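Local coordinates for 6-carboxyhexanoate--coa ligase (Bacillus subtilis, PDB 5G1F), which is a bacterial ligase of the 6-carboxyhexanoate--CoA ligase family, a single-chain alpha/beta protein holding pimelic acid in this model, at residues V11-S16 with H27-E32; H54-P59 with D196-I201; Q77-H82 with E174-A179; G144-R149 with D244-P249. All blocks are in the same frame, centred on the assembly; numbering follows the deposited sequence.

Contact 1: residues V11-S16 with H27-E32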
loop_
_atom_site.group_PDB
_atom_site.type_symbol
_atom_site.label_atom_id
_atom_site.label_comp_id
_atom_site.label_asym_id
_atom_site.label_seq_id
_atom_site.Cartn_x
_atom_site.Cartn_y
_atom_site.Cartn_z
ATOM N N VAL A 11 8.955 9.424 8.897
ATOM C CA VAL A 11 10.021 9.710 7.957
ATOM C C VAL A 11 9.559 9.301 6.581
ATOM O O VAL A 11 9.128 8.168 6.382
ATOM C CB VAL A 11 11.323 8.991 8.328
ATOM C CG1 VAL A 11 12.464 9.479 7.467
ATOM C CG2 VAL A 11 11.664 9.293 9.766
ATOM N N ARG A 12 9.513 10.274 5.675
ATOM C CA ARG A 12 8.938 10.065 4.351
ATOM C C ARG A 12 9.909 10.427 3.241
ATOM O O ARG A 12 10.692 11.373 3.386
ATOM C CB ARG A 12 7.681 10.892 4.221
ATOM C CG ARG A 12 6.747 10.682 5.406
ATOM C CD ARG A 12 5.369 11.304 5.195
ATOM N NE ARG A 12 5.444 12.752 5.301
ATOM C CZ ARG A 12 4.394 13.552 5.280
ATOM N NH1 ARG A 12 3.180 13.054 5.099
ATOM N NH2 ARG A 12 4.573 14.846 5.423
ATOM N N MET A 13 9.831 9.699 2.127
ATOM C CA MET A 13 10.664 9.956 0.963
ATOM C C MET A 13 9.842 9.917 -0.329
ATOM O O MET A 13 9.020 9.070 -0.507
ATOM C CB MET A 13 11.799 8.927 0.901
ATOM C CG MET A 13 12.753 9.086 -0.276
ATOM S SD MET A 13 12.173 8.351 -1.834
ATOM C CE MET A 13 12.652 6.653 -1.520
ATOM N N ARG A 14 10.053 10.882 -1.216
ATOM C CA ARG A 14 9.492 10.809 -2.569
ATOM C C ARG A 14 10.604 11.074 -3.549
ATOM O O ARG A 14 11.489 11.881 -3.262
ATOM C CB ARG A 14 8.390 11.827 -2.772
ATOM C CG ARG A 14 7.258 11.713 -1.783
ATOM C CD ARG A 14 6.261 12.848 -1.945
ATOM N NE ARG A 14 6.907 14.172 -1.857
ATOM C CZ ARG A 14 6.722 15.165 -2.726
ATOM N NH1 ARG A 14 5.906 15.021 -3.775
ATOM N NH2 ARG A 14 7.357 16.314 -2.548
ATOM N N ALA A 15 10.560 10.393 -4.695
ATOM C CA ALA A 15 11.546 10.580 -5.753
ATOM C C ALA A 15 10.875 10.473 -7.117
ATOM O O ALA A 15 9.905 9.747 -7.279
ATOM C CB ALA A 15 12.638 9.540 -5.620
ATOM N N SER A 16 11.301 11.304 -8.055
ATOM C CA SER A 16 10.668 11.338 -9.374
ATOM C C SER A 16 11.618 11.776 -10.478
ATOM O O SER A 16 12.730 12.232 -10.215
ATOM C CB SER A 16 9.423 12.225 -9.366
ATOM O OG SER A 16 9.761 13.548 -9.072
ATOM N N HIS A 27 6.691 9.453 -11.578
ATOM C CA HIS A 27 7.088 9.035 -10.238
ATOM C C HIS A 27 8.098 7.871 -10.312
ATOM O O HIS A 27 8.148 7.146 -11.313
ATOM C CB HIS A 27 5.827 8.644 -9.455
ATOM C CG HIS A 27 6.096 8.164 -8.066
ATOM N ND1 HIS A 27 6.460 9.012 -7.040
ATOM C CD2 HIS A 27 6.044 6.921 -7.531
ATOM C CE1 HIS A 27 6.643 8.307 -5.937
ATOM N NE2 HIS A 27 6.406 7.034 -6.209
ATOM N N ILE A 28 8.946 7.755 -9.294
ATOM C CA ILE A 28 9.979 6.724 -9.244
ATOM C C ILE A 28 9.775 5.824 -8.025
ATOM O O ILE A 28 9.699 4.623 -8.160
ATOM C CB ILE A 28 11.413 7.314 -9.145
ATOM C CG1 ILE A 28 11.754 8.160 -10.372
ATOM C CG2 ILE A 28 12.458 6.210 -8.997
ATOM C CD1 ILE A 28 12.121 7.363 -11.603
ATOM N N SER A 29 9.767 6.408 -6.831
ATOM C CA SER A 29 9.949 5.641 -5.603
ATOM C C SER A 29 9.481 6.436 -4.406
ATOM O O SER A 29 9.463 7.657 -4.423
ATOM C CB SER A 29 11.433 5.293 -5.405
ATOM O OG SER A 29 11.661 4.470 -4.260
ATOM N N GLY A 30 9.227 5.737 -3.316
ATOM C CA GLY A 30 8.738 6.361 -2.098
ATOM C C GLY A 30 8.941 5.459 -0.903
ATOM O O GLY A 30 9.166 4.258 -1.034
ATOM N N GLY A 31 8.875 6.041 0.278
ATOM C CA GLY A 31 9.006 5.245 1.497
ATOM C C GLY A 31 8.325 5.978 2.638
ATOM O O GLY A 31 8.265 7.222 2.651
ATOM N N GLU A 32 7.737 5.201 3.537
ATOM C CA GLU A 32 7.185 5.710 4.768
ATOM C C GLU A 32 7.779 4.912 5.869
ATOM O O GLU A 32 7.865 3.705 5.776
ATOM C CB GLU A 32 5.678 5.535 4.811
ATOM C CG GLU A 32 4.947 6.268 3.702
ATOM C CD GLU A 32 4.866 7.759 3.943
ATOM O OE1 GLU A 32 5.165 8.213 5.064
ATOM O OE2 GLU A 32 4.515 8.484 2.999
#
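His-27 and Ile-28 meet Ala-15 at the start of the pairing between antiparallel strands 27-32 and 11-16. The His-27 ring comes obliquely near Ala-15 O, with His-27 ND1 3.5 Å away. One ring face lies over the backbone N of Ser-29, toward the rim of the ring. Ile-28 N bonds Ala-15 O at 3.0 Å, and Ser-29 N reaches the same oxygen in a weak bond of 3.4 Å. Two successive residues thus face Ala-15, which makes a classic beta bulge and shifts the register by one. Ile-28 CG1 packs on Ser-16 CA at 3.5 Å. Ser-29 O accepts from Ala-15 N. Gly-30 faces Arg-14 in a non-hydrogen-bonded pair. Met-13 bends at chi2 and chi3 (both -82°), which curls its CE back to 3.6 Å from Ser-29 OG. Gly-31 and Met-13 exchange two backbone bonds, the shorter from Met-13 N to Gly-31 O at 3.0 Å. Glu-32 runs alongside Arg-12, and Glu-32 OE1 touches Arg-12 CG at 3.0 Å. The guanidinium extends beyond the carboxylate, and its NH2 bonds Gln-65. Strand 8-16 is the middle of a three-stranded antiparallel sheet, between 27-36 and 61-68. Helix 40-52 packs against the face carrying Val-11, Met-13 and Ser-29.

Contact 2: residues H54-P59 with D196-I201; sequences HSRGKP and DDPDYI. With PML (pimelic acid), chain C.
Arg-56 NH1 gives a 2.8 Å hydrogen bond to Asp-196 O, joining two loops far apart in sequence. The carbonyl oxygen lies at the edge of the guanidinium, in its plane. Seen from the carbonyl, however, the donor stands well above the plane. Asp-196 also places OD2 over the centre of one guanidinium face. The two flat groups are stacked, with planes 19° apart. Arg-56 NH1 to Asp-196 OD2 is 3.7 Å, a long salt bridge held by charge alone. A bend at chi3 (59°) turns the guanidinium toward Asp-196. Arg-56 NH2 has another partner, His-27 O on the neighbouring strand. The backbone N of Arg-56 is satisfied by His-54 ND1 at 3.2 Å, in the plane of the imidazole, so ND1 acts as an acceptor.

Ser-55 OG lies 3.0 Å from Asp-197 OD1 and 3.4 Å from Asp-199 OD2. Both bonds are weak. Asp-197 OD1 accepts from Asp-199 N at 2.6 Å. Asp-197 O accepts from Lys-219 NZ, and Asp-197 OD2 makes a long, weak ion pair with Arg-171. Arg-56 CG packs on Pro-198 CD at 3.9 Å.

Further along, Tyr-200 OH donates to pimelic acid O12 at 2.5 Å. Ser-195, Tyr-212, Arg-171 and Arg-214 also hydrogen-bond to this ligand. The Asp-197 bond to Asp-199 N forms an Asx turn. It coincides with a type I turn from Asp-197 to Tyr-200, beside the pimelic acid site.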
loop_
_atom_site.group_PDB
_atom_site.type_symbol
_atom_site.label_atom_id
_atom_site.label_comp_id
_atom_site.label_asym_id
_atom_site.label_seq_id
_atom_site.Cartn_x
_atom_site.Cartn_y
_atom_site.Cartn_z
ATOM N N HIS A 54 16.485 2.708 -8.282
ATOM C CA HIS A 54 15.220 2.038 -8.573
ATOM C C HIS A 54 15.228 1.674 -10.062
ATOM O O HIS A 54 15.895 2.345 -10.857
ATOM C CB HIS A 54 14.051 2.982 -8.235
ATOM C CG HIS A 54 12.738 2.277 -8.042
ATOM N ND1 HIS A 54 11.931 1.896 -9.096
ATOM C CD2 HIS A 54 12.101 1.866 -6.919
ATOM C CE1 HIS A 54 10.859 1.278 -8.633
ATOM N NE2 HIS A 54 10.934 1.250 -7.315
ATOM N N SER A 55 14.498 0.617 -10.435
ATOM C CA SER A 55 14.475 0.139 -11.824
ATOM C C SER A 55 13.667 1.059 -12.743
ATOM O O SER A 55 13.730 0.943 -13.965
ATOM C CB SER A 55 13.935 -1.305 -11.920
ATOM O OG SER A 55 12.512 -1.367 -11.911
ATOM N N ARG A 56 12.912 1.975 -12.155
ATOM C CA ARG A 56 12.140 2.937 -12.926
ATOM C C ARG A 56 13.034 4.118 -13.325
ATOM O O ARG A 56 12.617 4.978 -14.094
ATOM C CB ARG A 56 10.915 3.413 -12.127
ATOM C CG ARG A 56 9.803 2.374 -12.003
ATOM C CD ARG A 56 8.698 2.802 -11.043
ATOM N NE ARG A 56 8.067 4.060 -11.463
ATOM C CZ ARG A 56 7.022 4.166 -12.284
ATOM N NH1 ARG A 56 6.445 3.093 -12.793
ATOM N NH2 ARG A 56 6.536 5.366 -12.581
ATOM N N GLY A 57 14.268 4.141 -12.820
ATOM C CA GLY A 57 15.240 5.156 -13.210
ATOM C C GLY A 57 15.899 5.869 -12.034
ATOM O O GLY A 57 15.419 5.821 -10.897
ATOM N N LYS A 58 17.012 6.535 -12.316
ATOM C CA LYS A 58 17.600 7.482 -11.384
ATOM C C LYS A 58 16.855 8.836 -11.443
ATOM O O LYS A 58 16.550 9.331 -12.529
ATOM C CB LYS A 58 19.073 7.662 -11.715
ATOM C CG LYS A 58 19.674 8.968 -11.211
ATOM C CD LYS A 58 20.825 9.390 -12.110
ATOM C CE LYS A 58 21.490 10.648 -11.607
ATOM N NZ LYS A 58 22.388 11.181 -12.661
ATOM N N PRO A 59 16.548 9.428 -10.266
ATOM C CA PRO A 59 15.641 10.578 -10.167
ATOM C C PRO A 59 16.353 11.907 -10.277
ATOM O O PRO A 59 17.538 12.011 -9.925
ATOM C CB PRO A 59 15.062 10.433 -8.767
ATOM C CG PRO A 59 16.212 9.877 -7.999
ATOM C CD PRO A 59 16.885 8.908 -8.930
ATOM N N ASP A 196 3.906 -0.638 -9.876
ATOM C CA ASP A 196 4.212 0.165 -11.048
ATOM C C ASP A 196 5.615 -0.145 -11.550
ATOM O O ASP A 196 6.020 0.308 -12.629
ATOM C CB ASP A 196 4.052 1.670 -10.760
ATOM C CG ASP A 196 4.877 2.162 -9.566
ATOM O OD1 ASP A 196 5.377 1.349 -8.761
ATOM O OD2 ASP A 196 4.994 3.398 -9.416
ATOM N N ASP A 197 6.339 -0.952 -10.779
ATOM C CA ASP A 197 7.645 -1.467 -11.174
ATOM C C ASP A 197 7.525 -2.464 -12.335
ATOM O O ASP A 197 6.860 -3.489 -12.201
ATOM C CB ASP A 197 8.288 -2.121 -9.944
ATOM C CG ASP A 197 9.710 -2.619 -10.188
ATOM O OD1 ASP A 197 10.084 -2.986 -11.320
ATOM O OD2 ASP A 197 10.438 -2.728 -9.194
ATOM N N PRO A 198 8.222 -2.197 -13.460
ATOM C CA PRO A 198 8.185 -3.099 -14.612
ATOM C C PRO A 198 8.663 -4.522 -14.303
ATOM O O PRO A 198 8.325 -5.455 -15.040
ATOM C CB PRO A 198 9.126 -2.423 -15.625
ATOM C CG PRO A 198 10.014 -1.535 -14.816
ATOM C CD PRO A 198 9.170 -1.084 -13.664
ATOM N N ASP A 199 9.391 -4.690 -13.198
ATOM C CA ASP A 199 10.073 -5.948 -12.900
ATOM C C ASP A 199 9.408 -6.772 -11.805
ATOM O O ASP A 199 9.971 -7.758 -11.349
ATOM C CB ASP A 199 11.509 -5.665 -12.472
ATOM C CG ASP A 199 12.339 -5.078 -13.583
ATOM O OD1 ASP A 199 12.013 -5.323 -14.768
ATOM O OD2 ASP A 199 13.314 -4.369 -13.263
ATOM N N TYR A 200 8.223 -6.373 -11.375
ATOM C CA TYR A 200 7.558 -7.050 -10.290
ATOM C C TYR A 200 6.080 -7.151 -10.626
ATOM O O TYR A 200 5.408 -6.136 -10.769
ATOM C CB TYR A 200 7.762 -6.264 -9.001
ATOM C CG TYR A 200 7.480 -7.067 -7.767
ATOM C CD1 TYR A 200 8.407 -8.003 -7.278
ATOM C CD2 TYR A 200 6.275 -6.925 -7.097
ATOM C CE1 TYR A 200 8.128 -8.773 -6.151
ATOM C CE2 TYR A 200 5.998 -7.665 -5.966
ATOM C CZ TYR A 200 6.918 -8.579 -5.496
ATOM O OH TYR A 200 6.564 -9.295 -4.392
ATOM N N ILE A 201 5.567 -8.365 -10.789
ATOM C CA ILE A 201 4.215 -8.525 -11.343
ATOM C C ILE A 201 3.211 -9.054 -10.330
ATOM O O ILE A 201 2.023 -9.176 -10.650
ATOM C CB ILE A 201 4.193 -9.457 -12.579
ATOM C CG1 ILE A 201 4.819 -10.814 -12.235
ATOM C CG2 ILE A 201 4.890 -8.793 -13.756
ATOM C CD1 ILE A 201 4.339 -11.942 -13.118
HETATM C C1 PML C . 3.784 -8.792 -2.419
HETATM O O11 PML C . 2.836 -9.154 -1.699
HETATM O O12 PML C . 4.524 -9.625 -2.985
HETATM C C2 PML C . 4.037 -7.310 -2.607
HETATM C C3 PML C . 3.129 -6.729 -3.695
HETATM C C4 PML C . 3.020 -5.213 -3.580
HETATM C C5 PML C . 3.656 -4.473 -4.741
HETATM C C6 PML C . 3.836 -2.983 -4.429
HETATM C C7 PML C . 5.154 -2.469 -4.977
HETATM O O71 PML C . 6.240 -2.837 -4.456
HETATM O O72 PML C . 5.112 -1.668 -5.936
#

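Contact 3: residues Q77-H82 with E174-A179; sequences QPLPVH and EALALA
Leu-176 holds CG opposite its backbone N (chi1 -177°), and this carries both methyls from the helix to the chain at 78-81. Leu-79 has CG opposite its carbonyl carbon instead (chi1 -64°), with CD1 lying over the next turn of the helix.

The two branches of Leu-176 have different partners. Leu-176 CD1 meets Leu-79 CB at 4.0 Å. Leu-176 CD2 touches Val-81 CG2 at 3.7 Å and Pro-78 CB at 4.1 Å. The Leu-176 side chain is therefore touched by three residues of the segment. Leu-79 CD1 rests 3.4 Å from Ala-179 O and 4.0 Å from Ala-179 CB. This close approach to the helix backbone is consistent with the small size of the alanine.

Around this cluster, Trp-160 of helix 154-164 touches Pro-78, Val-81 and Leu-176, and Trp-152 touches Pro-78 and Leu-176. Val-81 begins edge strand 81-84 of the mixed sheet, so the contact joins helix 170-184 to the approach to that strand. The side chains of 77-82 and 174-179 meet by apolar packing alone. The directional link comes from Ser-180, the next residue of the helix, whose OG bonds Leu-79 N and Leu-176 O.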
loop_
_atom_site.group_PDB
_atom_site.type_symbol
_atom_site.label_atom_id
_atom_site.label_comp_id
_atom_site.label_asym_id
_atom_site.label_seq_id
_atom_site.Cartn_x
_atom_site.Cartn_y
_atom_site.Cartn_z
ATOM N N GLN A 77 -1.402 -6.704 14.603
ATOM C CA GLN A 77 -0.987 -7.839 13.801
ATOM C C GLN A 77 -1.066 -7.524 12.341
ATOM O O GLN A 77 -1.933 -6.723 11.913
ATOM C CB GLN A 77 -1.908 -9.038 14.088
ATOM C CG GLN A 77 -1.793 -9.579 15.511
ATOM C CD GLN A 77 -0.507 -10.349 15.715
ATOM O OE1 GLN A 77 -0.188 -11.270 14.956
ATOM N NE2 GLN A 77 0.245 -9.979 16.743
ATOM N N PRO A 78 -0.223 -8.190 11.539
ATOM C CA PRO A 78 -0.451 -8.096 10.084
ATOM C C PRO A 78 -1.682 -8.895 9.665
ATOM O O PRO A 78 -2.054 -9.839 10.344
ATOM C CB PRO A 78 0.819 -8.706 9.496
ATOM C CG PRO A 78 1.290 -9.699 10.556
ATOM C CD PRO A 78 0.901 -9.079 11.877
ATOM N N LEU A 79 -2.349 -8.493 8.588
ATOM C CA LEU A 79 -3.346 -9.351 7.949
ATOM C C LEU A 79 -2.786 -10.750 7.751
ATOM O O LEU A 79 -1.602 -10.922 7.451
ATOM C CB LEU A 79 -3.742 -8.796 6.590
ATOM C CG LEU A 79 -4.444 -7.437 6.628
ATOM C CD1 LEU A 79 -4.427 -6.802 5.244
ATOM C CD2 LEU A 79 -5.867 -7.576 7.171
ATOM N N PRO A 80 -3.645 -11.764 7.917
ATOM C CA PRO A 80 -3.302 -13.116 7.470
ATOM C C PRO A 80 -3.011 -13.106 5.981
ATOM O O PRO A 80 -3.682 -12.406 5.224
ATOM C CB PRO A 80 -4.584 -13.924 7.738
ATOM C CG PRO A 80 -5.459 -13.074 8.604
ATOM C CD PRO A 80 -5.056 -11.646 8.336
ATOM N N VAL A 81 -2.088 -13.949 5.559
ATOM C CA VAL A 81 -1.628 -13.958 4.184
ATOM C C VAL A 81 -1.981 -15.285 3.514
ATOM O O VAL A 81 -1.801 -16.333 4.088
ATOM C CB VAL A 81 -0.104 -13.797 4.130
ATOM C CG1 VAL A 81 0.378 -13.876 2.697
ATOM C CG2 VAL A 81 0.311 -12.463 4.732
ATOM N N HIS A 82 -2.444 -15.224 2.281
ATOM C CA HIS A 82 -2.517 -16.383 1.408
ATOM C C HIS A 82 -2.008 -15.991 0.012
ATOM O O HIS A 82 -2.333 -14.898 -0.505
ATOM C CB HIS A 82 -3.961 -16.880 1.312
ATOM C CG HIS A 82 -4.157 -17.973 0.302
ATOM N ND1 HIS A 82 -3.851 -19.291 0.564
ATOM C CD2 HIS A 82 -4.578 -17.936 -0.987
ATOM C CE1 HIS A 82 -4.087 -20.020 -0.512
ATOM N NE2 HIS A 82 -4.531 -19.222 -1.466
ATOM N N GLU A 174 6.678 -3.653 3.478
ATOM C CA GLU A 174 6.044 -2.352 3.277
ATOM C C GLU A 174 4.590 -2.491 2.828
ATOM O O GLU A 174 3.726 -1.838 3.372
ATOM C CB GLU A 174 6.862 -1.488 2.310
ATOM C CG GLU A 174 8.122 -0.906 2.927
ATOM C CD GLU A 174 9.256 -0.814 1.917
ATOM O OE1 GLU A 174 8.964 -0.688 0.714
ATOM O OE2 GLU A 174 10.443 -0.850 2.303
ATOM N N ALA A 175 4.301 -3.415 1.923
ATOM C CA ALA A 175 2.971 -3.469 1.334
ATOM C C ALA A 175 1.986 -4.035 2.317
ATOM O O ALA A 175 0.855 -3.572 2.418
ATOM C CB ALA A 175 2.987 -4.295 0.054
ATOM N N LEU A 176 2.432 -5.037 3.074
ATOM C CA LEU A 176 1.591 -5.662 4.078
ATOM C C LEU A 176 1.347 -4.744 5.283
ATOM O O LEU A 176 0.230 -4.710 5.816
ATOM C CB LEU A 176 2.178 -7.027 4.489
ATOM C CG LEU A 176 1.383 -7.851 5.492
ATOM C CD1 LEU A 176 -0.099 -7.906 5.186
ATOM C CD2 LEU A 176 1.926 -9.268 5.563
ATOM N N ALA A 177 2.353 -3.986 5.707
ATOM C CA ALA A 177 2.114 -2.903 6.702
ATOM C C ALA A 177 1.047 -1.885 6.218
ATOM O O ALA A 177 0.098 -1.586 6.911
ATOM C CB ALA A 177 3.410 -2.159 7.021
ATOM N N LEU A 178 1.186 -1.391 5.004
ATOM C CA LEU A 178 0.194 -0.447 4.476
ATOM C C LEU A 178 -1.184 -1.124 4.424
ATOM O O LEU A 178 -2.184 -0.597 4.927
ATOM C CB LEU A 178 0.636 0.038 3.104
ATOM C CG LEU A 178 -0.328 1.052 2.449
ATOM C CD1 LEU A 178 0.450 2.001 1.571
ATOM C CD2 LEU A 178 -1.405 0.341 1.651
ATOM N N ALA A 179 -1.215 -2.357 3.945
ATOM C CA ALA A 179 -2.479 -3.024 3.729
ATOM C C ALA A 179 -3.138 -3.327 5.057
ATOM O O ALA A 179 -4.358 -3.378 5.149
ATOM C CB ALA A 179 -2.271 -4.314 2.949
#

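Contact 4: residues G144-R149 with D244-P249; sequences GVRVSR and DLEKQP
Leu-245 O receives a hydrogen bond from Ser-148 N at 3.2 Å and another from Lys-181 NZ, near the C-terminal end of helix 238-247. The Ser-148 bond is nearly straight, at 167°. Lys-181 NZ also bonds Ser-148 O and Gln-248 O, so one amine serves carbonyls of both segments. Ser-148 OG stands 2.6 Å from Glu-246 O, close to the next carbonyl of the same helix end.

Arg-149 CG lies anti to its carbonyl carbon (chi1 -52°), and the extended chain runs past the helix end, with Arg-149 CD 3.4 Å from Glu-246 O. Arg-149 NH1 then reaches Lys-247 O at 3.2 Å, in a bent bond of 138°. The same NH1 makes a salt bridge with Glu-71. Lys-247 CD lies over the centre of one guanidinium face. Arg-149 NH2 is 4.4 Å from Lys-247 NZ. Glu-71, and more weakly Glu-67, probably offset these like charges. Beyond the helix end, Pro-249 CA makes a CH...O contact with Arg-149 O. At the other end, Glu-246 CG packs on Arg-146 O at 3.2 Å.

On the apolar side, Val-147 CG2 lies 4.4 Å from Leu-245 CB, and Val-145 CG1 lies 4.4 Å from Leu-245 CD1. Helix 170-184 backs Val-147. Strand 27-36 touches Ser-148 and Pro-249. Past the contact, the chain enters strands 150-151 and 250-252, neighbours in a small parallel sheet.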
loop_
_atom_site.group_PDB
_atom_site.type_symbol
_atom_site.label_atom_id
_atom_site.label_comp_id
_atom_site.label_asym_id
_atom_site.label_seq_id
_atom_site.Cartn_x
_atom_site.Cartn_y
_atom_site.Cartn_z
ATOM N N GLY A 144 -2.781 11.767 -5.470
ATOM C CA GLY A 144 -3.112 10.521 -4.778
ATOM C C GLY A 144 -3.136 10.716 -3.282
ATOM O O GLY A 144 -2.511 11.612 -2.745
ATOM N N VAL A 145 -3.925 9.915 -2.602
ATOM C CA VAL A 145 -3.958 9.921 -1.136
ATOM C C VAL A 145 -2.771 9.145 -0.575
ATOM O O VAL A 145 -2.446 8.142 -1.124
ATOM C CB VAL A 145 -5.222 9.209 -0.646
ATOM C CG1 VAL A 145 -5.161 9.035 0.848
ATOM C CG2 VAL A 145 -6.450 10.010 -1.073
ATOM N N ARG A 146 -2.120 9.661 0.466
ATOM C CA ARG A 146 -0.811 9.196 0.931
ATOM C C ARG A 146 -0.992 8.471 2.257
ATOM O O ARG A 146 -1.363 9.057 3.243
ATOM C CB ARG A 146 0.147 10.376 1.142
ATOM C CG ARG A 146 0.264 11.334 -0.071
ATOM C CD ARG A 146 0.754 10.636 -1.342
ATOM N NE ARG A 146 0.619 11.461 -2.552
ATOM C CZ ARG A 146 1.536 12.321 -3.021
ATOM N NH1 ARG A 146 2.675 12.542 -2.373
ATOM N NH2 ARG A 146 1.305 12.988 -4.152
ATOM N N VAL A 147 -0.770 7.182 2.289
ATOM C CA VAL A 147 -0.849 6.511 3.555
ATOM C C VAL A 147 0.471 6.531 4.262
ATOM O O VAL A 147 1.481 6.193 3.684
ATOM C CB VAL A 147 -1.304 5.080 3.379
ATOM C CG1 VAL A 147 -1.531 4.453 4.746
ATOM C CG2 VAL A 147 -2.595 5.086 2.590
ATOM N N SER A 148 0.490 6.989 5.503
ATOM C CA SER A 148 1.779 7.223 6.146
ATOM C C SER A 148 1.758 6.882 7.622
ATOM O O SER A 148 0.750 6.470 8.151
ATOM C CB SER A 148 2.216 8.663 5.988
ATOM O OG SER A 148 1.214 9.423 6.597
ATOM N N ARG A 149 2.909 7.041 8.247
ATOM C CA ARG A 149 3.094 6.724 9.651
ATOM C C ARG A 149 2.729 5.293 9.943
ATOM O O ARG A 149 1.970 5.047 10.861
ATOM C CB ARG A 149 2.240 7.626 10.514
ATOM C CG ARG A 149 2.453 9.060 10.194
ATOM C CD ARG A 149 1.638 9.880 11.136
ATOM N NE ARG A 149 2.117 11.247 11.192
ATOM C CZ ARG A 149 1.710 12.105 12.109
ATOM N NH1 ARG A 149 0.851 11.703 13.048
ATOM N NH2 ARG A 149 2.183 13.337 12.113
ATOM N N ASP A 244 -7.343 10.323 8.604
ATOM C CA ASP A 244 -7.029 9.061 9.276
ATOM C C ASP A 244 -5.852 8.369 8.609
ATOM O O ASP A 244 -4.953 7.857 9.281
ATOM C CB ASP A 244 -8.203 8.113 9.238
ATOM C CG ASP A 244 -9.407 8.678 9.890
ATOM O OD1 ASP A 244 -9.211 9.540 10.758
ATOM O OD2 ASP A 244 -10.537 8.278 9.520
ATOM N N LEU A 245 -5.900 8.290 7.280
ATOM C CA LEU A 245 -4.909 7.539 6.528
ATOM C C LEU A 245 -3.522 8.154 6.621
ATOM O O LEU A 245 -2.504 7.443 6.634
ATOM C CB LEU A 245 -5.364 7.367 5.087
ATOM C CG LEU A 245 -6.536 6.379 5.056
ATOM C CD1 LEU A 245 -7.063 6.259 3.646
ATOM C CD2 LEU A 245 -6.144 5.011 5.591
ATOM N N GLU A 246 -3.482 9.464 6.748
ATOM C CA GLU A 246 -2.216 10.138 6.851
ATOM C C GLU A 246 -1.696 10.162 8.268
ATOM O O GLU A 246 -0.493 10.171 8.463
ATOM C CB GLU A 246 -2.301 11.572 6.285
ATOM C CG GLU A 246 -2.541 11.631 4.768
ATOM C CD GLU A 246 -2.571 13.080 4.245
ATOM O OE1 GLU A 246 -2.917 13.988 5.026
ATOM O OE2 GLU A 246 -2.197 13.320 3.084
ATOM N N LYS A 247 -2.581 10.241 9.259
ATOM C CA LYS A 247 -2.171 10.606 10.612
ATOM C C LYS A 247 -2.144 9.470 11.621
ATOM O O LYS A 247 -1.487 9.581 12.651
ATOM C CB LYS A 247 -3.076 11.694 11.191
ATOM C CG LYS A 247 -3.089 13.031 10.447
ATOM C CD LYS A 247 -1.714 13.455 9.974
ATOM C CE LYS A 247 -1.584 14.959 9.874
ATOM N NZ LYS A 247 -0.382 15.287 9.076
ATOM N N GLN A 248 -2.919 8.424 11.405
ATOM C CA GLN A 248 -2.990 7.356 12.429
ATOM C C GLN A 248 -1.713 6.555 12.451
ATOM O O GLN A 248 -1.416 5.851 11.496
ATOM C CB GLN A 248 -4.146 6.412 12.146
ATOM C CG GLN A 248 -5.352 6.656 13.035
ATOM C CD GLN A 248 -6.692 6.405 12.336
ATOM O OE1 GLN A 248 -6.802 5.580 11.406
ATOM N NE2 GLN A 248 -7.734 7.093 12.813
ATOM N N PRO A 249 -0.945 6.640 13.545
ATOM C CA PRO A 249 0.308 5.929 13.556
ATOM C C PRO A 249 0.119 4.455 13.912
ATOM O O PRO A 249 -0.583 4.142 14.866
ATOM C CB PRO A 249 1.122 6.675 14.614
ATOM C CG PRO A 249 0.199 7.692 15.202
ATOM C CD PRO A 249 -1.173 7.304 14.823
#

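In the fold
Contacts 3 and 4 are buried. Contacts 1 and 2 are partly buried. Contact 1 is backbone pairing within one hairpin, whereas contacts 2, 3 and 4 join parts distant in sequence. Contact 2 ties loops by charged and polar groups, partly at the surface, contact 3 is apolar, and contact 4 mixes helix-end carbonyls with valine and leucine packing. Contact 1 touches contact 2 where Ile-28 packs against Arg-56 and Gly-57, and contact 4 through Glu-32 and Ser-148. Helix 170-184, part of contact 3, also packs on contact 4, where Leu-178 meets Val-147. Contacts 2 and 3 do not touch, yet both approach the pimelic acid, through Tyr-200 and Ala-175.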